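Local coordinates for protein thermoresistant glucokinase (Janibacter sp. HTCC2649, PDB 4EUN) that probably transfers phosphate from ATP to gluconate or a related sugar acid, acting as a P-loop carbohydrate kinase, at residues T29-M35 with P124-H130; S170-L174 with R186-W190; L90-D95 with V118-P123. All blocks are in the same frame, centred on the assembly; numbering follows the deposited sequence.

Contact 1: T29-M35 with P124-H130; sequences TRHVVVM and PSVDFLH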
loop_
_atom_site.group_PDB
_atom_site.type_symbol
_atom_site.label_atom_id
_atom_site.label_comp_id
_atom_site.label_asym_id
_atom_site.label_seq_id
_atom_site.Cartn_x
_atom_site.Cartn_y
_atom_site.Cartn_z
ATOM N N THR A 29 -15.488 4.090 -13.774
ATOM C CA THR A 29 -14.482 3.882 -12.746
ATOM C C THR A 29 -13.264 4.719 -13.072
ATOM O O THR A 29 -13.057 5.097 -14.227
ATOM C CB THR A 29 -14.107 2.401 -12.575
ATOM O OG1 THR A 29 -13.593 1.882 -13.804
ATOM C CG2 THR A 29 -15.337 1.592 -12.167
ATOM N N ARG A 30 -12.475 5.031 -12.052
ATOM C CA ARG A 30 -11.268 5.826 -12.246
ATOM C C ARG A 30 -10.072 5.026 -11.788
ATOM O O ARG A 30 -10.165 4.227 -10.847
ATOM C CB ARG A 30 -11.343 7.123 -11.443
ATOM C CG ARG A 30 -12.501 8.026 -11.825
ATOM C CD ARG A 30 -12.360 8.539 -13.250
ATOM N NE ARG A 30 -11.141 9.330 -13.411
ATOM C CZ ARG A 30 -11.044 10.627 -13.126
ATOM N NH1 ARG A 30 -12.091 11.290 -12.660
ATOM N NH2 ARG A 30 -9.893 11.259 -13.300
ATOM N N HIS A 31 -8.939 5.243 -12.448
ATOM C CA HIS A 31 -7.741 4.486 -12.144
ATOM C C HIS A 31 -6.540 5.394 -12.235
ATOM O O HIS A 31 -6.235 5.929 -13.299
ATOM C CB HIS A 31 -7.643 3.276 -13.080
ATOM C CG HIS A 31 -8.896 2.460 -13.069
ATOM N ND1 HIS A 31 -9.148 1.515 -12.098
ATOM C CD2 HIS A 31 -10.007 2.513 -13.841
ATOM C CE1 HIS A 31 -10.354 1.005 -12.288
ATOM N NE2 HIS A 31 -10.893 1.590 -13.337
ATOM N N VAL A 32 -5.888 5.579 -11.094
ATOM C CA VAL A 32 -4.817 6.559 -10.963
ATOM C C VAL A 32 -3.526 5.824 -10.672
ATOM O O VAL A 32 -3.512 4.861 -9.915
ATOM C CB VAL A 32 -5.121 7.552 -9.810
ATOM C CG1 VAL A 32 -4.027 8.612 -9.697
ATOM C CG2 VAL A 32 -6.481 8.214 -10.022
ATOM N N VAL A 33 -2.439 6.278 -11.292
ATOM C CA VAL A 33 -1.113 5.758 -10.990
ATOM C C VAL A 33 -0.242 6.909 -10.517
ATOM O O VAL A 33 -0.110 7.907 -11.224
ATOM C CB VAL A 33 -0.457 5.084 -12.228
ATOM C CG1 VAL A 33 0.994 4.710 -11.929
ATOM C CG2 VAL A 33 -1.255 3.843 -12.629
ATOM N N VAL A 34 0.330 6.772 -9.320
ATOM C CA VAL A 34 1.293 7.746 -8.818
ATOM C C VAL A 34 2.649 7.175 -9.150
ATOM O O VAL A 34 3.034 6.136 -8.636
ATOM C CB VAL A 34 1.185 7.955 -7.295
ATOM C CG1 VAL A 34 2.129 9.079 -6.854
ATOM C CG2 VAL A 34 -0.271 8.287 -6.907
ATOM N N MET A 35 3.388 7.890 -9.987
ATOM C CA MET A 35 4.638 7.389 -10.514
ATOM C C MET A 35 5.765 8.284 -10.019
ATOM O O MET A 35 5.640 9.494 -10.017
ATOM C CB MET A 35 4.558 7.376 -12.043
ATOM C CG MET A 35 5.880 7.458 -12.752
ATOM S SD MET A 35 5.681 7.442 -14.545
ATOM C CE MET A 35 4.951 9.046 -14.890
ATOM N N PRO A 124 -10.398 1.092 -18.451
ATOM C CA PRO A 124 -10.819 1.983 -19.539
ATOM C C PRO A 124 -10.053 3.301 -19.625
ATOM O O PRO A 124 -10.103 3.949 -20.676
ATOM C CB PRO A 124 -12.296 2.252 -19.216
ATOM C CG PRO A 124 -12.722 1.094 -18.387
ATOM C CD PRO A 124 -11.520 0.741 -17.561
ATOM N N SER A 125 -9.363 3.692 -18.557
ATOM C CA SER A 125 -8.526 4.890 -18.582
ATOM C C SER A 125 -7.512 4.807 -17.454
ATOM O O SER A 125 -7.739 4.110 -16.462
ATOM C CB SER A 125 -9.366 6.156 -18.408
ATOM O OG SER A 125 -10.041 6.143 -17.160
ATOM N N VAL A 126 -6.385 5.503 -17.612
ATOM C CA VAL A 126 -5.410 5.646 -16.533
ATOM C C VAL A 126 -4.871 7.076 -16.455
ATOM O O VAL A 126 -4.377 7.625 -17.449
ATOM C CB VAL A 126 -4.219 4.669 -16.662
ATOM C CG1 VAL A 126 -3.334 4.755 -15.418
ATOM C CG2 VAL A 126 -4.697 3.240 -16.837
ATOM N N ASP A 127 -4.974 7.675 -15.271
ATOM C CA ASP A 127 -4.481 9.029 -15.049
ATOM C C ASP A 127 -3.223 8.957 -14.215
ATOM O O ASP A 127 -3.176 8.237 -13.225
ATOM C CB ASP A 127 -5.532 9.867 -14.315
ATOM C CG ASP A 127 -6.829 9.985 -15.084
ATOM O OD1 ASP A 127 -6.799 10.413 -16.262
ATOM O OD2 ASP A 127 -7.881 9.638 -14.508
ATOM N N PHE A 128 -2.192 9.700 -14.614
ATOM C CA PHE A 128 -0.912 9.617 -13.929
ATOM C C PHE A 128 -0.620 10.852 -13.105
ATOM O O PHE A 128 -0.825 11.973 -13.562
ATOM C CB PHE A 128 0.216 9.401 -14.958
ATOM C CG PHE A 128 0.189 8.041 -15.574
ATOM C CD1 PHE A 128 -0.626 7.770 -16.668
ATOM C CD2 PHE A 128 0.941 7.009 -15.022
ATOM C CE1 PHE A 128 -0.678 6.489 -17.215
ATOM C CE2 PHE A 128 0.899 5.732 -15.562
ATOM C CZ PHE A 128 0.089 5.472 -16.657
ATOM N N LEU A 129 -0.157 10.639 -11.878
ATOM C CA LEU A 129 0.408 11.716 -11.075
ATOM C C LEU A 129 1.903 11.451 -11.018
ATOM O O LEU A 129 2.355 10.466 -10.435
ATOM C CB LEU A 129 -0.195 11.727 -9.667
ATOM C CG LEU A 129 -1.718 11.815 -9.571
ATOM C CD1 LEU A 129 -2.142 11.665 -8.117
ATOM C CD2 LEU A 129 -2.234 13.124 -10.147
ATOM N N HIS A 130 2.673 12.321 -11.651
ATOM C CA HIS A 130 4.120 12.129 -11.734
ATOM C C HIS A 130 4.816 12.947 -10.641
ATOM O O HIS A 130 4.936 14.166 -10.748
ATOM C CB HIS A 130 4.600 12.544 -13.123
ATOM C CG HIS A 130 6.086 12.525 -13.295
ATOM N ND1 HIS A 130 6.702 13.130 -14.370
ATOM C CD2 HIS A 130 7.074 11.974 -12.549
ATOM C CE1 HIS A 130 8.010 12.966 -14.270
ATOM N NE2 HIS A 130 8.266 12.275 -13.177
HETATM O O HOH W 1 -9.176 7.172 -14.626
#

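Contact 2: S170-L174 with R186-W190; sequences SGIVL and RALTW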
loop_
_atom_site.group_PDB
_atom_site.type_symbol
_atom_site.label_atom_id
_atom_site.label_comp_id
_atom_site.label_asym_id
_atom_site.label_seq_id
_atom_site.Cartn_x
_atom_site.Cartn_y
_atom_site.Cartn_z
ATOM N N SER A 170 -2.634 11.158 -20.126
ATOM C CA SER A 170 -3.359 11.918 -19.118
ATOM C C SER A 170 -2.539 11.928 -17.846
ATOM O O SER A 170 -2.370 10.897 -17.198
ATOM C CB SER A 170 -4.721 11.293 -18.844
ATOM O OG SER A 170 -5.353 11.920 -17.746
ATOM N N GLY A 171 -2.007 13.089 -17.489
ATOM C CA GLY A 171 -1.225 13.174 -16.274
ATOM C C GLY A 171 -0.811 14.580 -15.917
ATOM O O GLY A 171 -0.864 15.482 -16.761
ATOM N N ILE A 172 -0.420 14.766 -14.658
ATOM C CA ILE A 172 0.202 16.016 -14.230
ATOM C C ILE A 172 1.454 15.747 -13.401
ATOM O O ILE A 172 1.604 14.675 -12.813
ATOM C CB ILE A 172 -0.749 16.876 -13.384
ATOM C CG1 ILE A 172 -1.276 16.068 -12.204
ATOM C CG2 ILE A 172 -1.866 17.454 -14.249
ATOM C CD1 ILE A 172 -1.864 16.922 -11.096
ATOM N N VAL A 173 2.348 16.732 -13.368
ATOM C CA VAL A 173 3.553 16.662 -12.553
ATOM C C VAL A 173 3.312 17.264 -11.170
ATOM O O VAL A 173 2.678 18.314 -11.039
ATOM C CB VAL A 173 4.735 17.385 -13.250
ATOM C CG1 VAL A 173 5.923 17.513 -12.309
ATOM C CG2 VAL A 173 5.143 16.631 -14.487
ATOM N N LEU A 174 3.802 16.578 -10.143
ATOM C CA LEU A 174 3.745 17.070 -8.769
ATOM C C LEU A 174 5.181 17.261 -8.279
ATOM O O LEU A 174 5.939 16.287 -8.154
ATOM C CB LEU A 174 3.016 16.071 -7.864
ATOM C CG LEU A 174 1.575 15.649 -8.207
ATOM C CD1 LEU A 174 1.064 14.548 -7.280
ATOM C CD2 LEU A 174 0.642 16.848 -8.183
ATOM N N ARG A 186 -3.733 19.573 -5.024
ATOM C CA ARG A 186 -3.482 19.802 -6.443
ATOM C C ARG A 186 -3.943 18.601 -7.272
ATOM O O ARG A 186 -4.634 18.760 -8.281
ATOM C CB ARG A 186 -1.991 20.074 -6.665
ATOM C CG ARG A 186 -1.584 20.301 -8.105
ATOM C CD ARG A 186 -0.134 20.772 -8.188
ATOM N NE ARG A 186 0.502 20.379 -9.444
ATOM C CZ ARG A 186 0.326 21.010 -10.600
ATOM N NH1 ARG A 186 -0.471 22.068 -10.667
ATOM N NH2 ARG A 186 0.945 20.581 -11.693
ATOM N N ALA A 187 -3.565 17.407 -6.828
ATOM C CA ALA A 187 -3.982 16.158 -7.468
ATOM C C ALA A 187 -5.497 15.998 -7.482
ATOM O O ALA A 187 -6.076 15.640 -8.509
ATOM C CB ALA A 187 -3.343 14.958 -6.766
ATOM N N LEU A 188 -6.127 16.239 -6.333
ATOM C CA LEU A 188 -7.571 16.078 -6.189
ATOM C C LEU A 188 -8.334 17.036 -7.100
ATOM O O LEU A 188 -9.350 16.667 -7.695
ATOM C CB LEU A 188 -7.990 16.292 -4.727
ATOM C CG LEU A 188 -7.643 15.176 -3.737
ATOM C CD1 LEU A 188 -7.916 15.597 -2.299
ATOM C CD2 LEU A 188 -8.421 13.921 -4.077
ATOM N N THR A 189 -7.839 18.267 -7.209
ATOM C CA THR A 189 -8.462 19.261 -8.077
ATOM C C THR A 189 -8.375 18.801 -9.526
ATOM O O THR A 189 -9.352 18.870 -10.272
ATOM C CB THR A 189 -7.794 20.648 -7.934
ATOM O OG1 THR A 189 -7.986 21.143 -6.603
ATOM C CG2 THR A 189 -8.403 21.634 -8.913
ATOM N N TRP A 190 -7.202 18.318 -9.920
ATOM C CA TRP A 190 -7.010 17.868 -11.286
ATOM C C TRP A 190 -7.803 16.594 -11.617
ATOM O O TRP A 190 -8.473 16.528 -12.649
ATOM C CB TRP A 190 -5.524 17.668 -11.582
ATOM C CG TRP A 190 -5.313 17.214 -12.973
ATOM C CD1 TRP A 190 -5.448 17.962 -14.108
ATOM C CD2 TRP A 190 -4.960 15.897 -13.396
ATOM N NE1 TRP A 190 -5.192 17.188 -15.212
ATOM C CE2 TRP A 190 -4.884 15.918 -14.803
ATOM C CE3 TRP A 190 -4.697 14.702 -12.721
ATOM C CZ2 TRP A 190 -4.555 14.783 -15.547
ATOM C CZ3 TRP A 190 -4.367 13.581 -13.458
ATOM C CH2 TRP A 190 -4.304 13.626 -14.857
#

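Contact 3: L90-D95 with V118-P123; sequences LAEWMD and VLREGP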
loop_
_atom_site.group_PDB
_atom_site.type_symbol
_atom_site.label_atom_id
_atom_site.label_comp_id
_atom_site.label_asym_id
_atom_site.label_seq_id
_atom_site.Cartn_x
_atom_site.Cartn_y
_atom_site.Cartn_z
ATOM N N LEU A 90 -0.425 -5.669 -13.324
ATOM C CA LEU A 90 -1.013 -4.422 -12.834
ATOM C C LEU A 90 -2.191 -4.006 -13.706
ATOM O O LEU A 90 -3.241 -3.575 -13.199
ATOM C CB LEU A 90 0.034 -3.302 -12.800
ATOM C CG LEU A 90 1.178 -3.490 -11.810
ATOM C CD1 LEU A 90 2.235 -2.433 -12.056
ATOM C CD2 LEU A 90 0.645 -3.377 -10.389
ATOM N N ALA A 91 -2.028 -4.127 -15.023
ATOM C CA ALA A 91 -3.093 -3.788 -15.954
ATOM C C ALA A 91 -4.290 -4.705 -15.736
ATOM O O ALA A 91 -5.439 -4.253 -15.707
ATOM C CB ALA A 91 -2.600 -3.884 -17.396
ATOM N N GLU A 92 -4.018 -5.998 -15.583
ATOM C CA GLU A 92 -5.084 -6.970 -15.368
ATOM C C GLU A 92 -5.805 -6.725 -14.051
ATOM O O GLU A 92 -7.031 -6.832 -13.994
ATOM C CB GLU A 92 -4.529 -8.395 -15.430
ATOM C CG GLU A 92 -4.094 -8.808 -16.836
ATOM C CD GLU A 92 -3.281 -10.090 -16.855
ATOM O OE1 GLU A 92 -3.188 -10.758 -15.802
ATOM O OE2 GLU A 92 -2.734 -10.427 -17.928
ATOM N N TRP A 93 -5.056 -6.391 -13.004
ATOM C CA TRP A 93 -5.655 -6.125 -11.690
ATOM C C TRP A 93 -6.583 -4.921 -11.780
ATOM O O TRP A 93 -7.717 -4.977 -11.298
ATOM C CB TRP A 93 -4.559 -5.904 -10.652
ATOM C CG TRP A 93 -5.033 -5.640 -9.246
ATOM C CD1 TRP A 93 -5.277 -6.568 -8.276
ATOM C CD2 TRP A 93 -5.254 -4.355 -8.645
ATOM N NE1 TRP A 93 -5.661 -5.940 -7.107
ATOM C CE2 TRP A 93 -5.651 -4.581 -7.307
ATOM C CE3 TRP A 93 -5.159 -3.037 -9.108
ATOM C CZ2 TRP A 93 -5.958 -3.535 -6.426
ATOM C CZ3 TRP A 93 -5.460 -1.999 -8.241
ATOM C CH2 TRP A 93 -5.862 -2.255 -6.906
ATOM N N MET A 94 -6.121 -3.845 -12.420
ATOM C CA MET A 94 -6.973 -2.673 -12.617
ATOM C C MET A 94 -8.214 -2.963 -13.466
ATOM O O MET A 94 -9.299 -2.459 -13.176
ATOM C CB MET A 94 -6.172 -1.521 -13.239
ATOM C CG MET A 94 -5.175 -0.881 -12.298
ATOM S SD MET A 94 -4.467 0.631 -13.011
ATOM C CE MET A 94 -3.190 -0.034 -14.088
ATOM N N ASP A 95 -8.055 -3.761 -14.519
ATOM C CA ASP A 95 -9.166 -4.104 -15.402
ATOM C C ASP A 95 -10.222 -4.901 -14.651
ATOM O O ASP A 95 -11.420 -4.659 -14.808
ATOM C CB ASP A 95 -8.644 -4.911 -16.598
ATOM C CG ASP A 95 -9.660 -5.056 -17.712
ATOM O OD1 ASP A 95 -10.614 -4.249 -17.795
ATOM O OD2 ASP A 95 -9.483 -5.977 -18.533
ATOM N N VAL A 118 1.333 -0.224 -21.576
ATOM C CA VAL A 118 0.875 -1.525 -21.089
ATOM C C VAL A 118 -0.167 -1.378 -19.973
ATOM O O VAL A 118 -1.190 -2.064 -19.977
ATOM C CB VAL A 118 2.050 -2.398 -20.598
ATOM C CG1 VAL A 118 1.542 -3.701 -20.003
ATOM C CG2 VAL A 118 3.015 -2.673 -21.740
ATOM N N LEU A 119 0.075 -0.470 -19.028
ATOM C CA LEU A 119 -0.913 -0.197 -17.977
ATOM C C LEU A 119 -2.254 0.205 -18.592
ATOM O O LEU A 119 -3.314 -0.219 -18.121
ATOM C CB LEU A 119 -0.411 0.907 -17.038
ATOM C CG LEU A 119 0.840 0.561 -16.223
ATOM C CD1 LEU A 119 1.256 1.711 -15.315
ATOM C CD2 LEU A 119 0.595 -0.682 -15.385
ATOM N N ARG A 120 -2.208 0.998 -19.662
ATOM C CA ARG A 120 -3.433 1.474 -20.309
ATOM C C ARG A 120 -4.166 0.393 -21.102
ATOM O O ARG A 120 -5.296 0.606 -21.540
ATOM C CB ARG A 120 -3.160 2.709 -21.175
ATOM C CG ARG A 120 -3.035 4.007 -20.369
ATOM C CD ARG A 120 -2.846 5.234 -21.266
ATOM N NE ARG A 120 -1.555 5.206 -21.943
ATOM C CZ ARG A 120 -0.508 5.955 -21.597
ATOM N NH1 ARG A 120 -0.592 6.810 -20.585
ATOM N NH2 ARG A 120 0.627 5.843 -22.264
ATOM N N GLU A 121 -3.536 -0.766 -21.276
ATOM C CA GLU A 121 -4.209 -1.894 -21.929
ATOM C C GLU A 121 -5.245 -2.553 -21.023
ATOM O O GLU A 121 -6.073 -3.333 -21.490
ATOM C CB GLU A 121 -3.194 -2.944 -22.405
ATOM C CG GLU A 121 -2.213 -2.450 -23.468
ATOM C CD GLU A 121 -1.186 -3.507 -23.855
ATOM O OE1 GLU A 121 -1.318 -4.665 -23.402
ATOM O OE2 GLU A 121 -0.245 -3.178 -24.609
ATOM N N GLY A 122 -5.197 -2.243 -19.729
ATOM C CA GLY A 122 -6.102 -2.844 -18.763
ATOM C C GLY A 122 -7.452 -2.157 -18.649
ATOM O O GLY A 122 -8.398 -2.515 -19.352
ATOM N N PRO A 123 -7.548 -1.162 -17.753
ATOM C CA PRO A 123 -8.818 -0.491 -17.446
ATOM C C PRO A 123 -9.174 0.549 -18.507
ATOM O O PRO A 123 -8.350 0.859 -19.368
ATOM C CB PRO A 123 -8.523 0.182 -16.104
ATOM C CG PRO A 123 -7.053 0.517 -16.196
ATOM C CD PRO A 123 -6.429 -0.630 -16.948
#

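Contact 1: T29-M35 with P124-H130
The Arg30 guanidinium receives Asp127 OD2 at its edge: NH2 donates to this oxygen at 2.9 Å, and OD2 lies close to the guanidinium plane. These groups lie at the start of two neighbouring parallel strands, 31-35 and 127-132, of an α/β fold in which strand 31-35 leads into a probable Walker A loop. The carboxylate is turned across the guanidinium, the two planes 86° apart, so OD2 is approached from above its own plane; a second bond to OD2, from NE, is weak. Water 1 shares this edge, accepting from Arg30 NE and His31 N and donating to Asp127 OD2, while Ser125 OG also bonds to it. At the edge of the His31 ring lies Ser125 O, a buried carbonyl with no partner in the model; its closest approach is to His31 CB, at 3.5 Å.

Asp127 N bonds to His31 O, Val33 N to Asp127 O, Leu129 N to Val33 O and Met35 N to Leu129 O, the last three each at 2.8 Å. Outside the pair, Ser170 OG holds Asp127 OD1, Thr104 OG1 holds His31 ND1, and helix 80-99 touches the His31 ring.

Farther along, apolar side chains meet on both faces of the pair. On one, Leu129 CD1 is reached by Val32 CG1 and Val34 CG2. On the other, Phe128 lies alongside Val33, its CE2 3.7 Å from Val33 CB. With Val33 CG1 anti to the backbone N (chi1 173°), the other branch, CG2, is left to meet Val126 CG1 at 3.6 Å.

Contact 2: S170-L174 with R186-W190
Ile172 turns its CG1 between its own backbone N and carbonyl carbon (chi1 55°), which leaves CG2 beside the N and directed at the indole of Trp190; Trp190 in turn sets its CG anti to the backbone N (chi1 -180°) and so carries the ring off the helix and over Ile172. The setting is a β-α unit at the border of the parallel sheet: strand 171-175, outermost in this chain, is followed by helix 180-191, which runs back nearly antiparallel to it across one face of the sheet, with segment axes 10.0 Å apart.

The main apolar contact is a CH-pi interaction. Ile172 CG2 stands over the five-membered ring of Trp190, 3.4 Å from its centroid and only 7° from the normal. The ethyl branch follows the same indole, CG1 reaching CE3 of Trp190 at 3.7 Å, while CD1 ends near Trp190 CB. The two side chains run past one another from opposing ends. At the far end of the six-membered ring, Trp190 CH2 comes within 3.4 Å of Gly171 CA. Ser170 OG lies near that same corner, though its polar partner is Asp127 OD1 on the adjacent strand.

One turn earlier on the helix, Arg186 reaches across to the strand. Its chain is extended from CG to NE, and Leu174 CD2 packs against the stretch from CG to NE. While the backbones of Ile172 and Leu174 bond to strand 127-132, the carbonyl of Val173 is taken by the arginine. NH2 of Arg186 donates to Val173 O at 2.9 Å, lying in the carbonyl plane, and Arg186 NE adds a weak bond to the same oxygen at 3.4 Å.

Contact 3: L90-D95 with V118-P123
Ala91 O, a helix carbonyl, is met by two groups: Asp95 N donates the usual helical bond at 2.9 Å, and Gly122 CA brings a C-H to it at 3.4 Å. Gly122 closes the type I turn that begins at Leu119, and with no side chain between the backbones its CA comes within 4.2 Å of Ala91 CA. Helix 80-99 thus packs against the turn that follows helix 113-119, on the side of the sheet where Leu119 meets Phe128 of strand 127-132.

The methyl of Ala91 rests against the carbonyl oxygens of Val118 and Leu119, its CB 3.5 Å from Val118 O, which also accepts from Glu121 N. Buried apolar side chains pack beside this close point. Leu119 CD2 touches Leu90 CB at 3.7 Å, the two leucines lying side by side and pointing the same way. Met94, bent at its last torsion (chi3 -81°), brings CE to that same CD2, while its CB meets Pro123 CG at 3.7 Å. One residue before Met94, Trp93 NE1 bonds to Ala62 O of the second subunit.

No hydrogen bond crosses between the segments, and Asp95 OD1 sits 3.2 Å from Gly122 O, two acceptors facing each other. Apolar fit carries most of the contact, with one weak C-H...O contact beside it, and the neighbouring carbonyl would, if anything, probably make Asp95 slightly easier to protonate.

Contacts 1 and 2 share the parallel sheet, since strands 127-132 and 171-175 are neighbours in it; contact 3 packs beside contact 1, nested in the loop that contact 1 closes. Contacts 1 and 3 are buried, whereas contact 2, at the outer strand, is only partly so. Their chemistry follows: regular strand bonds plus a salt bridge in contact 1, an aromatic face and an arginine on a carbonyl in contact 2, apolar packing and close backbones without a crossing hydrogen bond in contact 3. Leu129 joins the first two by packing on Ile172 and Ala187, and His31 packs on Pro123 to join contacts 1 and 3. Contacts 2 and 3 do not touch, their centres about 20 Å apart.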